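Local coordinates for protein aminopeptidase C (Lactobacillus rhamnosus, PDB 4K7C) that belongs to the papain-like cysteine peptidases and, as an aminopeptidase, probably trims amino acids one by one from the N-terminal ends of peptides, at residues Gln261-Ala266 with Tyr409-Ser414; Val315-Asp320 with Met366-Val371; Leu329-Thr334 with Tyr396-Asp401. All coordinates share one frame; numbering follows the deposited sequence.

Interaction 1: residues Gln261-Ala266 with Tyr409-Ser414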
loop_
_atom_site.group_PDB
_atom_site.type_symbol
_atom_site.label_atom_id
_atom_site.label_comp_id
_atom_site.label_asym_id
_atom_site.label_seq_id
_atom_site.Cartn_x
_atom_site.Cartn_y
_atom_site.Cartn_z
ATOM N N GLN A 261 -30.067 -27.239 -24.893
ATOM C CA GLN A 261 -29.685 -28.544 -24.413
ATOM C C GLN A 261 -28.246 -28.499 -23.810
ATOM O O GLN A 261 -27.310 -28.073 -24.458
ATOM C CB GLN A 261 -29.768 -29.533 -25.542
ATOM C CG GLN A 261 -29.407 -30.961 -25.201
ATOM C CD GLN A 261 -30.306 -31.531 -24.164
ATOM O OE1 GLN A 261 -31.547 -31.562 -24.333
ATOM N NE2 GLN A 261 -29.741 -32.034 -23.124
ATOM N N SER A 262 -28.152 -29.050 -22.625
ATOM C CA SER A 262 -26.883 -29.321 -21.975
ATOM C C SER A 262 -26.268 -30.516 -22.660
ATOM O O SER A 262 -26.878 -31.575 -22.716
ATOM C CB SER A 262 -27.051 -29.546 -20.504
ATOM O OG SER A 262 -25.779 -29.921 -19.937
ATOM N N ILE A 263 -25.077 -30.315 -23.177
ATOM C CA ILE A 263 -24.277 -31.359 -23.840
ATOM C C ILE A 263 -23.043 -31.603 -23.014
ATOM O O ILE A 263 -22.399 -30.614 -22.583
ATOM C CB ILE A 263 -23.987 -30.894 -25.255
ATOM C CG1 ILE A 263 -25.372 -30.838 -26.001
ATOM C CG2 ILE A 263 -23.094 -31.872 -25.968
ATOM C CD1 ILE A 263 -25.292 -30.235 -27.327
ATOM N N ILE A 264 -22.736 -32.885 -22.774
ATOM C CA ILE A 264 -21.494 -33.231 -22.029
ATOM C C ILE A 264 -20.599 -34.059 -22.897
ATOM O O ILE A 264 -21.048 -34.592 -23.923
ATOM C CB ILE A 264 -21.767 -33.915 -20.680
ATOM C CG1 ILE A 264 -22.481 -35.272 -20.806
ATOM C CG2 ILE A 264 -22.502 -32.966 -19.791
ATOM C CD1 ILE A 264 -22.672 -36.075 -19.531
ATOM N N ASN A 265 -19.312 -34.157 -22.496
ATOM C CA ASN A 265 -18.370 -35.077 -23.102
ATOM C C ASN A 265 -17.681 -35.763 -21.944
ATOM O O ASN A 265 -16.721 -35.211 -21.367
ATOM C CB ASN A 265 -17.353 -34.366 -23.963
ATOM C CG ASN A 265 -16.330 -35.292 -24.494
ATOM O OD1 ASN A 265 -15.135 -35.157 -24.241
ATOM N ND2 ASN A 265 -16.797 -36.283 -25.291
ATOM N N ALA A 266 -18.202 -36.921 -21.564
ATOM C CA ALA A 266 -17.692 -37.688 -20.486
ATOM C C ALA A 266 -17.399 -39.117 -21.061
ATOM O O ALA A 266 -18.319 -39.949 -21.196
ATOM C CB ALA A 266 -18.679 -37.687 -19.400
ATOM N N TYR A 409 -16.018 -30.124 -20.190
ATOM C CA TYR A 409 -16.954 -31.203 -20.016
ATOM C C TYR A 409 -18.391 -30.900 -20.449
ATOM O O TYR A 409 -19.114 -31.863 -20.676
ATOM C CB TYR A 409 -17.006 -31.681 -18.609
ATOM C CG TYR A 409 -15.641 -32.166 -18.067
ATOM C CD1 TYR A 409 -15.196 -33.408 -18.361
ATOM C CD2 TYR A 409 -14.859 -31.360 -17.228
ATOM C CE1 TYR A 409 -13.968 -33.892 -17.940
ATOM C CE2 TYR A 409 -13.639 -31.871 -16.738
ATOM C CZ TYR A 409 -13.205 -33.142 -17.089
ATOM O OH TYR A 409 -12.003 -33.632 -16.622
ATOM N N GLN A 410 -18.748 -29.626 -20.603
ATOM C CA GLN A 410 -20.124 -29.267 -20.913
ATOM C C GLN A 410 -20.219 -28.011 -21.747
ATOM O O GLN A 410 -19.446 -27.075 -21.541
ATOM C CB GLN A 410 -20.849 -28.963 -19.628
ATOM C CG GLN A 410 -20.975 -30.070 -18.637
ATOM C CD GLN A 410 -21.831 -29.597 -17.505
ATOM O OE1 GLN A 410 -22.147 -30.337 -16.537
ATOM N NE2 GLN A 410 -22.189 -28.328 -17.596
ATOM N N VAL A 411 -21.154 -28.017 -22.703
ATOM C CA VAL A 411 -21.527 -26.813 -23.445
ATOM C C VAL A 411 -23.086 -26.835 -23.515
ATOM O O VAL A 411 -23.683 -27.908 -23.401
ATOM C CB VAL A 411 -21.008 -26.707 -24.884
ATOM C CG1 VAL A 411 -19.534 -26.319 -24.902
ATOM C CG2 VAL A 411 -21.220 -27.999 -25.660
ATOM N N VAL A 412 -23.681 -25.657 -23.526
ATOM C CA VAL A 412 -25.101 -25.527 -23.713
ATOM C C VAL A 412 -25.348 -25.016 -25.119
ATOM O O VAL A 412 -24.910 -23.927 -25.526
ATOM C CB VAL A 412 -25.766 -24.653 -22.644
ATOM C CG1 VAL A 412 -27.241 -24.470 -22.912
ATOM C CG2 VAL A 412 -25.579 -25.229 -21.275
ATOM N N ILE A 413 -26.041 -25.848 -25.924
ATOM C CA ILE A 413 -26.293 -25.571 -27.334
ATOM C C ILE A 413 -27.811 -25.429 -27.663
ATOM O O ILE A 413 -28.585 -26.205 -27.097
ATOM C CB ILE A 413 -25.671 -26.689 -28.183
ATOM C CG1 ILE A 413 -24.105 -26.726 -27.920
ATOM C CG2 ILE A 413 -25.945 -26.487 -29.626
ATOM C CD1 ILE A 413 -23.368 -25.544 -28.432
ATOM N N SER A 414 -28.177 -24.468 -28.521
ATOM C CA SER A 414 -29.575 -24.392 -29.020
ATOM C C SER A 414 -29.846 -25.606 -29.873
ATOM O O SER A 414 -29.071 -25.957 -30.759
ATOM C CB SER A 414 -29.975 -23.161 -29.805
ATOM O OG SER A 414 -29.487 -21.996 -29.265
#

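Interaction 2: residues Val315-Asp320 with Met366-Val371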
loop_
_atom_site.group_PDB
_atom_site.type_symbol
_atom_site.label_atom_id
_atom_site.label_comp_id
_atom_site.label_asym_id
_atom_site.label_seq_id
_atom_site.Cartn_x
_atom_site.Cartn_y
_atom_site.Cartn_z
ATOM N N VAL A 315 -21.567 -19.205 -25.944
ATOM C CA VAL A 315 -21.847 -20.557 -25.514
ATOM C C VAL A 315 -21.437 -20.785 -24.046
ATOM O O VAL A 315 -20.223 -20.721 -23.733
ATOM C CB VAL A 315 -21.092 -21.594 -26.417
ATOM C CG1 VAL A 315 -21.344 -23.010 -26.005
ATOM C CG2 VAL A 315 -21.423 -21.460 -27.919
ATOM N N TRP A 316 -22.387 -21.052 -23.160
ATOM C CA TRP A 316 -22.092 -21.384 -21.796
ATOM C C TRP A 316 -21.371 -22.738 -21.786
ATOM O O TRP A 316 -21.750 -23.675 -22.533
ATOM C CB TRP A 316 -23.381 -21.508 -20.999
ATOM C CG TRP A 316 -23.366 -21.708 -19.548
ATOM C CD1 TRP A 316 -23.676 -20.821 -18.603
ATOM C CD2 TRP A 316 -23.204 -22.974 -18.817
ATOM N NE1 TRP A 316 -23.672 -21.356 -17.377
ATOM C CE2 TRP A 316 -23.370 -22.680 -17.461
ATOM C CE3 TRP A 316 -22.775 -24.249 -19.178
ATOM C CZ2 TRP A 316 -23.247 -23.625 -16.468
ATOM C CZ3 TRP A 316 -22.712 -25.207 -18.197
ATOM C CH2 TRP A 316 -22.916 -24.912 -16.854
ATOM N N PHE A 317 -20.276 -22.785 -21.018
ATOM C CA PHE A 317 -19.506 -24.034 -20.862
ATOM C C PHE A 317 -18.938 -24.266 -19.500
ATOM O O PHE A 317 -18.640 -23.315 -18.783
ATOM C CB PHE A 317 -18.363 -24.142 -21.937
ATOM C CG PHE A 317 -17.114 -23.378 -21.629
ATOM C CD1 PHE A 317 -17.060 -22.020 -21.840
ATOM C CD2 PHE A 317 -15.968 -24.042 -21.219
ATOM C CE1 PHE A 317 -15.944 -21.284 -21.562
ATOM C CE2 PHE A 317 -14.782 -23.304 -21.017
ATOM C CZ PHE A 317 -14.786 -21.922 -21.197
ATOM N N GLY A 318 -18.815 -25.571 -19.169
ATOM C CA GLY A 318 -18.288 -26.085 -17.927
ATOM C C GLY A 318 -16.959 -26.785 -18.120
ATOM O O GLY A 318 -16.788 -27.561 -19.028
ATOM N N SER A 319 -15.993 -26.437 -17.270
ATOM C CA SER A 319 -14.612 -26.945 -17.394
ATOM C C SER A 319 -13.939 -27.101 -16.017
ATOM O O SER A 319 -14.448 -26.647 -14.966
ATOM C CB SER A 319 -13.748 -26.023 -18.277
ATOM O OG SER A 319 -13.537 -24.752 -17.706
ATOM N N ASP A 320 -12.758 -27.708 -16.029
ATOM C CA ASP A 320 -11.939 -27.770 -14.797
ATOM C C ASP A 320 -10.872 -26.705 -14.933
ATOM O O ASP A 320 -9.784 -26.971 -15.412
ATOM C CB ASP A 320 -11.344 -29.161 -14.664
ATOM C CG ASP A 320 -10.666 -29.432 -13.363
ATOM O OD1 ASP A 320 -10.413 -28.512 -12.598
ATOM O OD2 ASP A 320 -10.385 -30.644 -13.081
HETATM N N MSE A 366 -17.996 -20.789 -17.590
HETATM C CA MSE A 366 -17.613 -19.570 -18.295
HETATM C C MSE A 366 -18.399 -19.568 -19.604
HETATM O O MSE A 366 -19.285 -20.372 -19.814
HETATM C CB MSE A 366 -16.071 -19.427 -18.443
HETATM C CG MSE A 366 -15.385 -19.409 -17.068
HETATM SE SE MSE A 366 -13.413 -19.321 -17.246
HETATM C CE MSE A 366 -13.085 -21.140 -17.895
ATOM N N VAL A 367 -18.034 -18.652 -20.512
ATOM C CA VAL A 367 -18.699 -18.454 -21.762
ATOM C C VAL A 367 -17.639 -18.365 -22.900
ATOM O O VAL A 367 -16.674 -17.606 -22.811
ATOM C CB VAL A 367 -19.609 -17.168 -21.705
ATOM C CG1 VAL A 367 -20.228 -16.883 -23.087
ATOM C CG2 VAL A 367 -20.640 -17.246 -20.644
ATOM N N LEU A 368 -17.847 -19.171 -23.935
ATOM C CA LEU A 368 -17.135 -19.009 -25.213
ATOM C C LEU A 368 -17.715 -17.863 -25.996
ATOM O O LEU A 368 -18.938 -17.838 -26.248
ATOM C CB LEU A 368 -17.208 -20.298 -26.077
ATOM C CG LEU A 368 -16.830 -21.543 -25.244
ATOM C CD1 LEU A 368 -17.186 -22.765 -26.025
ATOM C CD2 LEU A 368 -15.317 -21.635 -24.938
ATOM N N THR A 369 -16.832 -16.964 -26.394
ATOM C CA THR A 369 -17.190 -15.752 -27.180
ATOM C C THR A 369 -16.400 -15.569 -28.459
ATOM O O THR A 369 -16.536 -14.578 -29.134
ATOM C CB THR A 369 -17.152 -14.467 -26.335
ATOM O OG1 THR A 369 -15.783 -14.093 -26.081
ATOM C CG2 THR A 369 -17.973 -14.633 -24.971
ATOM N N GLY A 370 -15.690 -16.610 -28.856
ATOM C CA GLY A 370 -14.811 -16.541 -30.032
ATOM C C GLY A 370 -14.086 -17.863 -30.161
ATOM O O GLY A 370 -14.043 -18.676 -29.215
ATOM N N VAL A 371 -13.587 -18.080 -31.373
ATOM C CA VAL A 371 -12.784 -19.263 -31.757
ATOM C C VAL A 371 -11.956 -18.895 -32.928
ATOM O O VAL A 371 -12.437 -18.180 -33.797
ATOM C CB VAL A 371 -13.669 -20.554 -31.997
ATOM C CG1 VAL A 371 -14.583 -20.404 -33.226
ATOM C CG2 VAL A 371 -12.781 -21.785 -31.992
#

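Interaction 3: residues Leu329-Thr334 with Tyr396-Asp401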
loop_
_atom_site.group_PDB
_atom_site.type_symbol
_atom_site.label_atom_id
_atom_site.label_comp_id
_atom_site.label_asym_id
_atom_site.label_seq_id
_atom_site.Cartn_x
_atom_site.Cartn_y
_atom_site.Cartn_z
ATOM N N LEU A 329 -2.761 -14.634 -15.928
ATOM C CA LEU A 329 -2.608 -14.233 -17.322
ATOM C C LEU A 329 -3.834 -14.683 -18.127
ATOM O O LEU A 329 -4.029 -14.210 -19.195
ATOM C CB LEU A 329 -1.354 -14.754 -17.939
ATOM C CG LEU A 329 -0.127 -14.181 -17.289
ATOM C CD1 LEU A 329 1.121 -14.768 -17.957
ATOM C CD2 LEU A 329 -0.101 -12.631 -17.333
ATOM N N GLY A 330 -4.593 -15.618 -17.571
ATOM C CA GLY A 330 -5.771 -16.207 -18.271
ATOM C C GLY A 330 -5.499 -17.095 -19.443
ATOM O O GLY A 330 -6.229 -17.077 -20.392
ATOM N N ILE A 331 -4.494 -17.947 -19.291
ATOM C CA ILE A 331 -4.148 -18.872 -20.325
ATOM C C ILE A 331 -4.469 -20.291 -19.833
ATOM O O ILE A 331 -3.966 -20.745 -18.758
ATOM C CB ILE A 331 -2.627 -18.759 -20.632
ATOM C CG1 ILE A 331 -2.252 -17.405 -21.189
ATOM C CG2 ILE A 331 -2.238 -19.853 -21.631
ATOM C CD1 ILE A 331 -0.776 -17.106 -21.291
ATOM N N LEU A 332 -5.310 -20.979 -20.615
ATOM C CA LEU A 332 -5.716 -22.322 -20.343
ATOM C C LEU A 332 -5.115 -23.150 -21.502
ATOM O O LEU A 332 -5.644 -23.144 -22.612
ATOM C CB LEU A 332 -7.248 -22.403 -20.351
ATOM C CG LEU A 332 -8.070 -21.413 -19.521
ATOM C CD1 LEU A 332 -9.598 -21.610 -19.534
ATOM C CD2 LEU A 332 -7.593 -21.437 -18.105
ATOM N N ASP A 333 -4.001 -23.822 -21.279
ATOM C CA ASP A 333 -3.290 -24.464 -22.356
ATOM C C ASP A 333 -2.534 -25.617 -21.683
ATOM O O ASP A 333 -1.849 -25.447 -20.647
ATOM C CB ASP A 333 -2.328 -23.489 -23.127
ATOM C CG ASP A 333 -1.620 -24.128 -24.329
ATOM O OD1 ASP A 333 -1.911 -25.339 -24.682
ATOM O OD2 ASP A 333 -0.729 -23.400 -24.878
ATOM N N THR A 334 -2.705 -26.816 -22.266
ATOM C CA THR A 334 -1.928 -27.985 -21.880
ATOM C C THR A 334 -0.401 -27.703 -21.927
ATOM O O THR A 334 0.327 -28.365 -21.239
ATOM C CB THR A 334 -2.240 -29.174 -22.775
ATOM O OG1 THR A 334 -2.065 -28.784 -24.121
ATOM C CG2 THR A 334 -3.625 -29.668 -22.557
ATOM N N TYR A 396 -10.990 -11.516 -19.962
ATOM C CA TYR A 396 -11.123 -12.607 -20.908
ATOM C C TYR A 396 -9.905 -13.537 -20.894
ATOM O O TYR A 396 -8.729 -13.101 -20.758
ATOM C CB TYR A 396 -11.326 -12.055 -22.307
ATOM C CG TYR A 396 -12.717 -11.431 -22.527
ATOM C CD1 TYR A 396 -13.727 -12.204 -23.046
ATOM C CD2 TYR A 396 -13.021 -10.101 -22.130
ATOM C CE1 TYR A 396 -14.995 -11.682 -23.219
ATOM C CE2 TYR A 396 -14.247 -9.573 -22.278
ATOM C CZ TYR A 396 -15.264 -10.349 -22.843
ATOM O OH TYR A 396 -16.533 -9.796 -22.991
ATOM N N PHE A 397 -10.204 -14.812 -21.015
ATOM C CA PHE A 397 -9.198 -15.887 -20.966
ATOM C C PHE A 397 -9.085 -16.447 -22.415
ATOM O O PHE A 397 -9.903 -16.099 -23.283
ATOM C CB PHE A 397 -9.640 -16.943 -19.975
ATOM C CG PHE A 397 -9.260 -16.689 -18.527
ATOM C CD1 PHE A 397 -9.224 -15.449 -17.994
ATOM C CD2 PHE A 397 -9.051 -17.770 -17.689
ATOM C CE1 PHE A 397 -8.894 -15.239 -16.660
ATOM C CE2 PHE A 397 -8.708 -17.574 -16.385
ATOM C CZ PHE A 397 -8.621 -16.302 -15.879
ATOM N N VAL A 398 -8.085 -17.295 -22.643
ATOM C CA VAL A 398 -7.899 -17.962 -23.911
ATOM C C VAL A 398 -7.612 -19.419 -23.587
ATOM O O VAL A 398 -6.810 -19.724 -22.637
ATOM C CB VAL A 398 -6.855 -17.288 -24.763
ATOM C CG1 VAL A 398 -5.581 -17.075 -23.971
ATOM C CG2 VAL A 398 -6.583 -18.113 -26.018
ATOM N N ALA A 399 -8.252 -20.361 -24.332
ATOM C CA ALA A 399 -8.090 -21.786 -24.070
ATOM C C ALA A 399 -7.611 -22.416 -25.357
ATOM O O ALA A 399 -8.196 -22.132 -26.443
ATOM C CB ALA A 399 -9.381 -22.451 -23.684
ATOM N N SER A 400 -6.528 -23.199 -25.278
ATOM C CA SER A 400 -6.041 -23.871 -26.451
ATOM C C SER A 400 -7.041 -25.001 -26.812
ATOM O O SER A 400 -7.785 -25.508 -25.966
ATOM C CB SER A 400 -4.604 -24.477 -26.269
ATOM O OG SER A 400 -4.624 -25.570 -25.386
ATOM N N ASP A 401 -7.016 -25.407 -28.087
ATOM C CA ASP A 401 -7.876 -26.498 -28.509
ATOM C C ASP A 401 -7.487 -27.796 -27.767
ATOM O O ASP A 401 -8.349 -28.584 -27.357
ATOM C CB ASP A 401 -7.820 -26.667 -30.024
ATOM C CG ASP A 401 -9.009 -27.461 -30.501
ATOM O OD1 ASP A 401 -10.090 -27.030 -30.132
ATOM O OD2 ASP A 401 -8.836 -28.551 -31.118
#

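Interaction 1: residues Gln261-Ala266 with Tyr409-Ser414
Ile263 faces Val411, and Gln261 faces Ile413, as hydrogen-bonded pairs of an antiparallel ladder, an example of strands far apart in sequence joined chiefly through their backbones. Ile263 N reaches Val411 O at 2.8 Å, while Ile263 O accepts the N-H of Val411. A second reciprocal pair links Gln261 and Ile413, and at the opposite end Asn265 N bonds to Tyr409 O at 2.9 Å. Packing is tight on the face that carries Ile263, Val411 and Ile413. Ile263 holds CG1 anti to its carbonyl carbon (chi1 -66°), and the extended branch brings CD1 to 3.7 Å from Ile413 CB; its CB lies 4.0 Å from Val411 CG2. On the other face the pair of Ser262 and Val412 is looser: Ser262 CA comes no nearer than 4.4 Å to Val412 CG2, and Ser262 OG turns to His293 ND1 instead. Farther along that face the packing closes again, where Ile264 and Gln410 run alongside each other in the same direction with Ile264 CG2 3.5 Å from Gln410 CG. Strand 260-264 runs between strand 408-414 and strand 293-295, which is parallel to it. Helix 298-310 packs on the face of Ile263 through Phe301 and Leu304, and strand 315-319 lines the far edge of 408-414, where Tyr409 and Gln410 form a classic beta bulge opposite Gly318.

Interaction 2: residues Val315-Asp320 with Met366-Val371
An antiparallel ladder within the beta-rich part of this papain-like fold brings Val315 opposite Leu368 and Phe317 opposite Met366, each a hydrogen-bonded pair. Phe317 N meets Met366 O at 2.9 Å, and Met366 N returns the bond to Phe317 O. The side chains of both pairs share one face, where the Phe317 ring dominates. Its CG sits between the backbone N and the carbonyl carbon (chi1 81°), which swings the ring across toward the partner strand. There Leu368 CD2 lies over one ring face, offset toward the rim, in a CH-pi contact 3.7 Å from the centroid. Packing is close: Phe317 CD1 and Leu368 CG are 3.4 Å apart. Met366, introduced as selenomethionine, runs at a slant to the ring, CB 3.6 Å from Phe317 CE1, and a bend at chi3 (-72°) then turns CE to within 3.6 Å of Ser319 OG. Trp316 and Val367 occupy the reverse face as a non-hydrogen-bonded pair packed against helix 70-87, both touching Ala74, and Trp316 NE1 bonds to Trp71 O. Strand 408-414 flanks 315-319 on its other edge, while Val383 of strand 377-384 touches both Phe317 and Met366.

Interaction 3: residues Leu329-Thr334 with Tyr396-Asp401
The Phe397 ring lies flat against the backbone of Gly330, whose CA stands over the ring centre 3.4 Å from the centroid and only 5° off the normal. This CH-pi contact shows how a residue without a side chain can let an aromatic face rest directly on a main chain; Gly330 has positive phi and forms a G1 beta bulge with Ile331 opposite Asp326. Leu332 comes to the same ring from its edge: the two side chains cross at about a right angle, and Leu332 CD2 is 4.0 Å from Phe397 CD2. On the sheet face that carries Leu332 and Ala399, their CB atoms are 4.0 Å apart. The strands run parallel, so the backbone bonds alternate in direction: Val398 N to Gly330 O, Leu332 N to Val398 O at 2.8 Å, and Ser400 N to Leu332 O. Beyond the ladder, Asp333 takes over. With CG anti to the backbone N (chi1 -177°), its carboxylate lies beside Ser400, whose OG donates to OD1 at 2.8 Å from above the carboxylate plane, 52° out of it. OD1 also accepts from Asn335 N, as in an Asx turn, and OD2 bonds to Ser44 OG. Ser400 is in turn the N-cap of helix 401-407, its OG accepting from Trp403 N. Its two bonds hold the rotation of the Ser400 hydroxyl, while the donors around Asp333 and the nearby helix N-terminus probably stabilise the negative charge of the carboxylate.

The three contacts follow one another through the connected strands of the protein. Interactions 1 and 2, with centres about 10 Å apart, share a border between strands 408-414 and 315-319: Gln410 O lies 2.9 Å from Gly318 N, a probable hydrogen bond. They also have glycerol in common, probably from the crystallisation liquor, which bonds to the main-chain Val412 O of interaction 1 and Trp316 N of interaction 2. Interaction 2 meets interaction 3 by side-chain packing, centres about 11 Å apart, with Met366 CE 3.9 Å from Leu332 CD1. Interactions 1 and 3 do not touch, their nearest atoms being about 10 Å apart, so the middle contact bridges them.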